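Local coordinates for protein KLLA0E08119p (Kluyveromyces lactis, PDB 3VA7) that probably catalyses the biotin- and ATP-dependent carboxylation of urea to urea-1-carboxylate, as the urea carboxylase part of a larger urea-degrading enzyme, at residues K526-E531 with S637-P642; L539-E544 with L590-G595. All coordinates share one frame; numbering follows the deposited sequence.

Contact 1. Residues K526-E531 with S637-P642; sequences KSPALE and SSLPAP
Leu639 and Pro640 present their side chains, one after the other, to the run Lys526 to Pro528. Pro640 is the residue most buried by the contact: its pyrrolidine ring points at the opposing chain and leads with CG, which lies 4.1 Å from CB of Lys526. Only the root of the lysine takes part. Beyond CG the chain is extended and carries NZ away from the proline, and the CB methylene alone lies near the ring. Ser527 faces the same proline less directly. Its OG stands 4.5 Å from Pro640 CG and 3.9 Å from Pro640 O, too far for a hydrogen bond, and the meeting is one of van der Waals packing.

The second touch is between Leu639 and Pro528, whose side chains cross obliquely. In Leu639, chi1 of -78° sets CG beside the backbone N, and chi2 near 180° then leaves CD2 as the branch nearer the proline ring; CD2 comes to 3.9 Å from Pro528 CD, the ring carbon bonded to the imide nitrogen. Two residues earlier, Ser637 OG accepts from Leu639 N at 3.0 Å, closing an ST turn, and the same hydroxyl is also bonded to Asp597.

The contact thus lays the loop after strand 626-628 against the lead-in to strand 529-533, both in the A and B part of the carboxyltransferase domain. Pro528 packs on Val489 of strand 488-490, the edge neighbour of 529-533 in its antiparallel sheet, and Leu639 reaches on to Asp597, Arg605 and Asn630 in the surrounding loops.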
ATOM      1  N   LYS A 526       8.818   9.967  17.861  1.00 35.21           N
ATOM      2  CA  LYS A 526       8.237   8.953  16.997  1.00 36.94           C
ATOM      3  C   LYS A 526       6.799   9.266  16.505  1.00 36.64           C
ATOM      4  O   LYS A 526       6.176   8.448  15.819  1.00 36.27           O
ATOM      5  CB  LYS A 526       8.252   7.596  17.708  1.00 37.61           C
ATOM      6  CG  LYS A 526       9.538   6.792  17.516  1.00 42.78           C
ATOM      7  CD  LYS A 526       9.837   5.745  18.627  1.00 50.82           C
ATOM      8  CE  LYS A 526      11.321   5.239  18.513  1.00 56.60           C
ATOM      9  NZ  LYS A 526      11.857   4.424  19.699  1.00 59.98           N
ATOM     10  N   SER A 527       6.270  10.431  16.874  1.00 36.34           N
ATOM     11  CA  SER A 527       4.898  10.762  16.535  1.00 35.41           C
ATOM     12  C   SER A 527       4.796  11.055  15.052  1.00 34.73           C
ATOM     13  O   SER A 527       5.713  11.642  14.467  1.00 35.21           O
ATOM     14  CB  SER A 527       4.444  11.977  17.318  1.00 35.31           C
ATOM     15  OG  SER A 527       3.859  11.583  18.528  1.00 34.51           O
ATOM     16  N   PRO A 528       3.699  10.635  14.427  1.00 33.54           N
ATOM     17  CA  PRO A 528       3.595  11.001  13.032  1.00 33.25           C
ATOM     18  C   PRO A 528       2.923  12.361  12.861  1.00 32.91           C
ATOM     19  O   PRO A 528       2.099  12.759  13.699  1.00 32.77           O
ATOM     20  CB  PRO A 528       2.719   9.897  12.459  1.00 32.90           C
ATOM     21  CG  PRO A 528       1.867   9.550  13.576  1.00 34.11           C
ATOM     22  CD  PRO A 528       2.696   9.640  14.809  1.00 33.07           C
ATOM     23  N   ALA A 529       3.235  13.004  11.738  1.00 32.42           N
ATOM     24  CA  ALA A 529       2.909  14.384  11.444  1.00 32.13           C
ATOM     25  C   ALA A 529       2.606  14.464   9.955  1.00 31.65           C
ATOM     26  O   ALA A 529       2.815  13.480   9.260  1.00 31.53           O
ATOM     27  CB  ALA A 529       4.127  15.260  11.791  1.00 31.91           C
ATOM     28  N   LEU A 530       2.140  15.607   9.447  1.00 31.35           N
ATOM     29  CA  LEU A 530       1.942  15.717   7.991  1.00 32.19           C
ATOM     30  C   LEU A 530       3.047  16.493   7.299  1.00 32.80           C
ATOM     31  O   LEU A 530       3.453  17.564   7.740  1.00 33.48           O
ATOM     32  CB  LEU A 530       0.593  16.349   7.630  1.00 32.30           C
ATOM     33  CG  LEU A 530      -0.706  15.710   8.186  1.00 33.49           C
ATOM     34  CD1 LEU A 530      -1.916  16.595   7.878  1.00 30.52           C
ATOM     35  CD2 LEU A 530      -0.891  14.249   7.686  1.00 30.10           C
ATOM     36  N   GLU A 531       3.552  15.937   6.214  1.00 33.40           N
ATOM     37  CA  GLU A 531       4.426  16.663   5.332  1.00 33.02           C
ATOM     38  C   GLU A 531       3.544  17.307   4.298  1.00 33.94           C
ATOM     39  O   GLU A 531       2.800  16.595   3.566  1.00 34.07           O
ATOM     40  CB  GLU A 531       5.394  15.716   4.623  1.00 33.00           C
ATOM     41  CG  GLU A 531       6.189  16.377   3.533  1.00 30.29           C
ATOM     42  CD  GLU A 531       7.382  15.546   3.149  1.00 31.70           C
ATOM     43  OE1 GLU A 531       7.357  14.934   2.054  1.00 32.95           O
ATOM     44  OE2 GLU A 531       8.358  15.488   3.935  1.00 32.57           O
ATOM     45  N   SER A 637      -5.143   3.472  21.908  1.00 61.79           N
ATOM     46  CA  SER A 637      -4.145   3.679  20.859  1.00 59.04           C
ATOM     47  C   SER A 637      -2.757   3.197  21.309  1.00 57.07           C
ATOM     48  O   SER A 637      -2.439   3.214  22.499  1.00 57.25           O
ATOM     49  CB  SER A 637      -4.111   5.178  20.495  1.00 59.38           C
ATOM     50  OG  SER A 637      -2.905   5.584  19.870  1.00 58.51           O
ATOM     51  N   SER A 638      -1.930   2.788  20.356  1.00 54.16           N
ATOM     52  CA  SER A 638      -0.558   2.394  20.651  1.00 51.09           C
ATOM     53  C   SER A 638       0.483   3.502  20.311  1.00 49.72           C
ATOM     54  O   SER A 638       1.718   3.293  20.438  1.00 48.79           O
ATOM     55  CB  SER A 638      -0.230   1.088  19.922  1.00 51.24           C
ATOM     56  OG  SER A 638       0.111   1.323  18.559  1.00 49.61           O
ATOM     57  N   LEU A 639      -0.010   4.667  19.878  1.00 47.08           N
ATOM     58  CA  LEU A 639       0.845   5.841  19.686  1.00 45.35           C
ATOM     59  C   LEU A 639       1.557   6.307  20.964  1.00 44.85           C
ATOM     60  O   LEU A 639       0.959   6.292  22.054  1.00 43.71           O
ATOM     61  CB  LEU A 639       0.030   6.991  19.144  1.00 44.73           C
ATOM     62  CG  LEU A 639      -0.278   6.896  17.684  1.00 43.38           C
ATOM     63  CD1 LEU A 639      -1.045   8.090  17.337  1.00 41.27           C
ATOM     64  CD2 LEU A 639       1.018   6.852  16.920  1.00 42.48           C
ATOM     65  N   PRO A 640       2.841   6.731  20.840  1.00 44.60           N
ATOM     66  CA  PRO A 640       3.556   7.192  22.027  1.00 44.55           C
ATOM     67  C   PRO A 640       3.046   8.573  22.501  1.00 44.23           C
ATOM     68  O   PRO A 640       3.058   9.542  21.750  1.00 43.94           O
ATOM     69  CB  PRO A 640       4.995   7.239  21.559  1.00 44.45           C
ATOM     70  CG  PRO A 640       4.896   7.536  20.148  1.00 44.44           C
ATOM     71  CD  PRO A 640       3.646   6.914  19.630  1.00 44.21           C
ATOM     72  N   ALA A 641       2.530   8.592  23.729  1.00 44.27           N
ATOM     73  CA  ALA A 641       2.135   9.789  24.475  1.00 43.86           C
ATOM     74  C   ALA A 641       3.215  10.883  24.463  1.00 43.64           C
ATOM     75  O   ALA A 641       4.424  10.552  24.500  1.00 44.45           O
ATOM     76  CB  ALA A 641       1.841   9.381  25.918  1.00 43.50           C
ATOM     77  N   PRO A 642       2.800  12.174  24.470  1.00 43.47           N
ATOM     78  CA  PRO A 642       3.782  13.252  24.411  1.00 43.58           C
ATOM     79  C   PRO A 642       4.724  13.297  25.632  1.00 44.20           C
ATOM     80  O   PRO A 642       4.409  12.821  26.727  1.00 43.75           O
ATOM     81  CB  PRO A 642       2.915  14.525  24.319  1.00 43.26           C
ATOM     82  CG  PRO A 642       1.512  14.059  24.011  1.00 41.84           C
ATOM     83  CD  PRO A 642       1.441  12.723  24.686  1.00 43.69           C
TER

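Contact 2. Residues L539-E544 with L590-G595; sequences LLFHTE and LSIRGG
Leu539 and Leu590 meet tip to tip, between strands whose nearest CA atoms, those of these two leucines, are 11.0 Å apart. The side chain of Leu539 sets out toward strand 587-592 from CB, itself still far from the opposing residues. CG, beside the backbone N with chi1 -46°, continues in that direction and splits the chain in two. The CD1 branch runs on to reach CD2 of Leu590 at 3.7 Å, and on its flank it lies 4.2 Å from CE2 of the Phe541 ring, two residues along its own strand. CD2 diverges from this line and stays well short of Leu590.

Leu590 answers with its CG anti to the backbone N (chi1 163°), an extended reach that brings its CD2 forward. Alongside, Phe541 also points at the other strand, and Ile592 CD1 comes up to the rim of its ring, near the ring plane, 4.5 Å from CZ. This second pair is a looser touch than the leucine pair.

All four side chains are buried and apolar. Leu577 of strand 576-582 touches both Phe541 and Leu590, while Phe478 and Val480 of strand 477-480 touch Leu539. Strands 538-541 and 587-592 belong to different antiparallel sheets, and their meeting through side chains alone is consistent with two antiparallel sheets packed face to face, here in the A and B part of the carboxyltransferase domain.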
ATOM      1  N   LEU A 539      -8.242  21.693   6.934  1.00 43.34           N
ATOM      2  CA  LEU A 539      -8.699  20.623   7.779  1.00 44.08           C
ATOM      3  C   LEU A 539      -9.759  21.087   8.768  1.00 44.96           C
ATOM      4  O   LEU A 539      -9.637  22.152   9.336  1.00 45.63           O
ATOM      5  CB  LEU A 539      -7.520  20.048   8.567  1.00 43.81           C
ATOM      6  CG  LEU A 539      -6.197  19.742   7.860  1.00 42.81           C
ATOM      7  CD1 LEU A 539      -5.182  19.321   8.939  1.00 39.17           C
ATOM      8  CD2 LEU A 539      -6.378  18.666   6.770  1.00 37.61           C
ATOM      9  N   LEU A 540     -10.783  20.272   8.984  1.00 45.50           N
ATOM     10  CA  LEU A 540     -11.771  20.535  10.001  1.00 46.26           C
ATOM     11  C   LEU A 540     -11.471  19.656  11.208  1.00 46.63           C
ATOM     12  O   LEU A 540     -11.296  18.459  11.092  1.00 46.64           O
ATOM     13  CB  LEU A 540     -13.182  20.267   9.465  1.00 46.56           C
ATOM     14  CG  LEU A 540     -14.438  20.215  10.370  1.00 47.64           C
ATOM     15  CD1 LEU A 540     -14.441  21.327  11.414  1.00 49.08           C
ATOM     16  CD2 LEU A 540     -15.716  20.298   9.511  1.00 47.58           C
ATOM     17  N   PHE A 541     -11.398  20.262  12.373  1.00 47.13           N
ATOM     18  CA  PHE A 541     -11.075  19.502  13.547  1.00 47.77           C
ATOM     19  C   PHE A 541     -12.347  19.172  14.310  1.00 49.06           C
ATOM     20  O   PHE A 541     -13.184  20.064  14.534  1.00 49.89           O
ATOM     21  CB  PHE A 541     -10.100  20.283  14.412  1.00 46.71           C
ATOM     22  CG  PHE A 541      -8.675  20.085  14.035  1.00 44.45           C
ATOM     23  CD1 PHE A 541      -7.872  19.197  14.745  1.00 43.96           C
ATOM     24  CD2 PHE A 541      -8.126  20.778  12.978  1.00 42.44           C
ATOM     25  CE1 PHE A 541      -6.549  19.018  14.404  1.00 43.26           C
ATOM     26  CE2 PHE A 541      -6.797  20.594  12.617  1.00 40.84           C
ATOM     27  CZ  PHE A 541      -6.015  19.720  13.311  1.00 41.21           C
ATOM     28  N   HIS A 542     -12.487  17.909  14.706  1.00 49.26           N
ATOM     29  CA  HIS A 542     -13.728  17.434  15.302  1.00 50.18           C
ATOM     30  C   HIS A 542     -13.587  17.275  16.776  1.00 50.25           C
ATOM     31  O   HIS A 542     -14.500  16.811  17.490  1.00 50.20           O
ATOM     32  CB  HIS A 542     -14.150  16.121  14.662  1.00 49.98           C
ATOM     33  CG  HIS A 542     -14.828  16.333  13.365  1.00 51.40           C
ATOM     34  ND1 HIS A 542     -14.264  15.972  12.162  1.00 51.77           N
ATOM     35  CD2 HIS A 542     -15.992  16.958  13.070  1.00 53.27           C
ATOM     36  CE1 HIS A 542     -15.076  16.316  11.179  1.00 52.62           C
ATOM     37  NE2 HIS A 542     -16.131  16.918  11.703  1.00 53.92           N
ATOM     38  N   THR A 543     -12.412  17.655  17.218  1.00 50.48           N
ATOM     39  CA  THR A 543     -12.045  17.459  18.583  1.00 51.29           C
ATOM     40  C   THR A 543     -10.987  18.530  18.907  1.00 51.43           C
ATOM     41  O   THR A 543     -10.636  19.333  18.040  1.00 51.67           O
ATOM     42  CB  THR A 543     -11.544  16.052  18.741  1.00 50.58           C
ATOM     43  OG1 THR A 543     -11.291  15.803  20.123  1.00 54.53           O
ATOM     44  CG2 THR A 543     -10.261  15.882  17.946  1.00 50.67           C
ATOM     45  N   GLU A 544     -10.479  18.557  20.129  1.00 52.00           N
ATOM     46  CA  GLU A 544      -9.534  19.616  20.506  1.00 52.75           C
ATOM     47  C   GLU A 544      -8.110  19.126  20.610  1.00 51.96           C
ATOM     48  O   GLU A 544      -7.864  17.991  20.987  1.00 52.20           O
ATOM     49  CB  GLU A 544      -9.959  20.338  21.802  1.00 53.10           C
ATOM     50  CG  GLU A 544     -10.019  19.481  23.067  1.00 57.50           C
ATOM     51  CD  GLU A 544      -9.766  20.299  24.357  1.00 65.41           C
ATOM     52  OE1 GLU A 544     -10.254  21.471  24.458  1.00 65.65           O
ATOM     53  OE2 GLU A 544      -9.057  19.770  25.265  1.00 67.42           O
ATOM     54  N   LEU A 590       3.070  19.756   9.624  1.00 32.29           N
ATOM     55  CA  LEU A 590       1.989  20.088  10.516  1.00 32.41           C
ATOM     56  C   LEU A 590       1.863  19.054  11.586  1.00 33.12           C
ATOM     57  O   LEU A 590       1.426  17.945  11.298  1.00 34.67           O
ATOM     58  CB  LEU A 590       0.718  20.159   9.723  1.00 32.08           C
ATOM     59  CG  LEU A 590      -0.530  20.094  10.576  1.00 32.81           C
ATOM     60  CD1 LEU A 590      -0.610  21.296  11.500  1.00 32.54           C
ATOM     61  CD2 LEU A 590      -1.653  20.064   9.614  1.00 34.74           C
ATOM     62  N   SER A 591       2.231  19.390  12.812  1.00 33.58           N
ATOM     63  CA  SER A 591       2.191  18.408  13.882  1.00 35.08           C
ATOM     64  C   SER A 591       0.963  18.568  14.754  1.00 35.27           C
ATOM     65  O   SER A 591       0.389  19.631  14.805  1.00 37.07           O
ATOM     66  CB  SER A 591       3.454  18.495  14.730  1.00 35.82           C
ATOM     67  OG  SER A 591       3.634  19.794  15.258  1.00 37.25           O
ATOM     68  N   ILE A 592       0.561  17.518  15.439  1.00 35.19           N
ATOM     69  CA  ILE A 592      -0.663  17.515  16.220  1.00 35.42           C
ATOM     70  C   ILE A 592      -0.214  16.855  17.488  1.00 36.27           C
ATOM     71  O   ILE A 592       0.439  15.809  17.402  1.00 37.23           O
ATOM     72  CB  ILE A 592      -1.711  16.527  15.687  1.00 35.22           C
ATOM     73  CG1 ILE A 592      -1.949  16.611  14.170  1.00 36.37           C
ATOM     74  CG2 ILE A 592      -2.962  16.583  16.501  1.00 32.91           C
ATOM     75  CD1 ILE A 592      -1.935  17.954  13.586  1.00 41.84           C
ATOM     76  N   ARG A 593      -0.490  17.452  18.647  1.00 35.96           N
ATOM     77  CA  ARG A 593      -0.102  16.839  19.915  1.00 36.46           C
ATOM     78  C   ARG A 593      -0.666  15.404  19.986  1.00 36.59           C
ATOM     79  O   ARG A 593      -1.839  15.189  19.708  1.00 36.51           O
ATOM     80  CB  ARG A 593      -0.566  17.701  21.118  1.00 36.35           C
ATOM     81  CG  ARG A 593       0.112  17.298  22.440  1.00 35.87           C
ATOM     82  CD  ARG A 593      -0.526  17.999  23.657  1.00 37.48           C
ATOM     83  NE  ARG A 593      -0.019  17.550  24.952  1.00 35.76           N
ATOM     84  CZ  ARG A 593       1.251  17.673  25.365  1.00 37.32           C
ATOM     85  NH1 ARG A 593       2.170  18.220  24.563  1.00 35.81           N
ATOM     86  NH2 ARG A 593       1.617  17.222  26.581  1.00 35.95           N
ATOM     87  N   GLY A 594       0.189  14.435  20.307  1.00 37.08           N
ATOM     88  CA  GLY A 594      -0.207  13.040  20.398  1.00 38.21           C
ATOM     89  C   GLY A 594      -0.041  12.249  19.099  1.00 39.54           C
ATOM     90  O   GLY A 594      -0.107  11.021  19.107  1.00 40.41           O
ATOM     91  N   GLY A 595       0.148  12.941  17.981  1.00 39.45           N
ATOM     92  CA  GLY A 595       0.465  12.297  16.722  1.00 40.69           C
ATOM     93  C   GLY A 595      -0.775  11.833  16.002  1.00 41.58           C
ATOM     94  O   GLY A 595      -1.857  11.921  16.558  1.00 42.62           O
TER

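How the contacts relate
Contact 2 is the more fully buried of the two, with every touching residue buried and aliphatic or aromatic, whereas contact 1 runs from a buried proline and leucine out to an exposed lysine. They share one sheet: strands 529-533 and 587-592 are neighbours in it, tied by a probable hydrogen bond of 2.9 Å from Leu590 N to Leu530 O. Contact 2 joins this sheet to another through its face; contact 1 instead fastens a loop near the start of strand 529-533. The same loop also reaches the second segment of contact 2, Leu639 packing on Gly594 and Pro642 on Arg593.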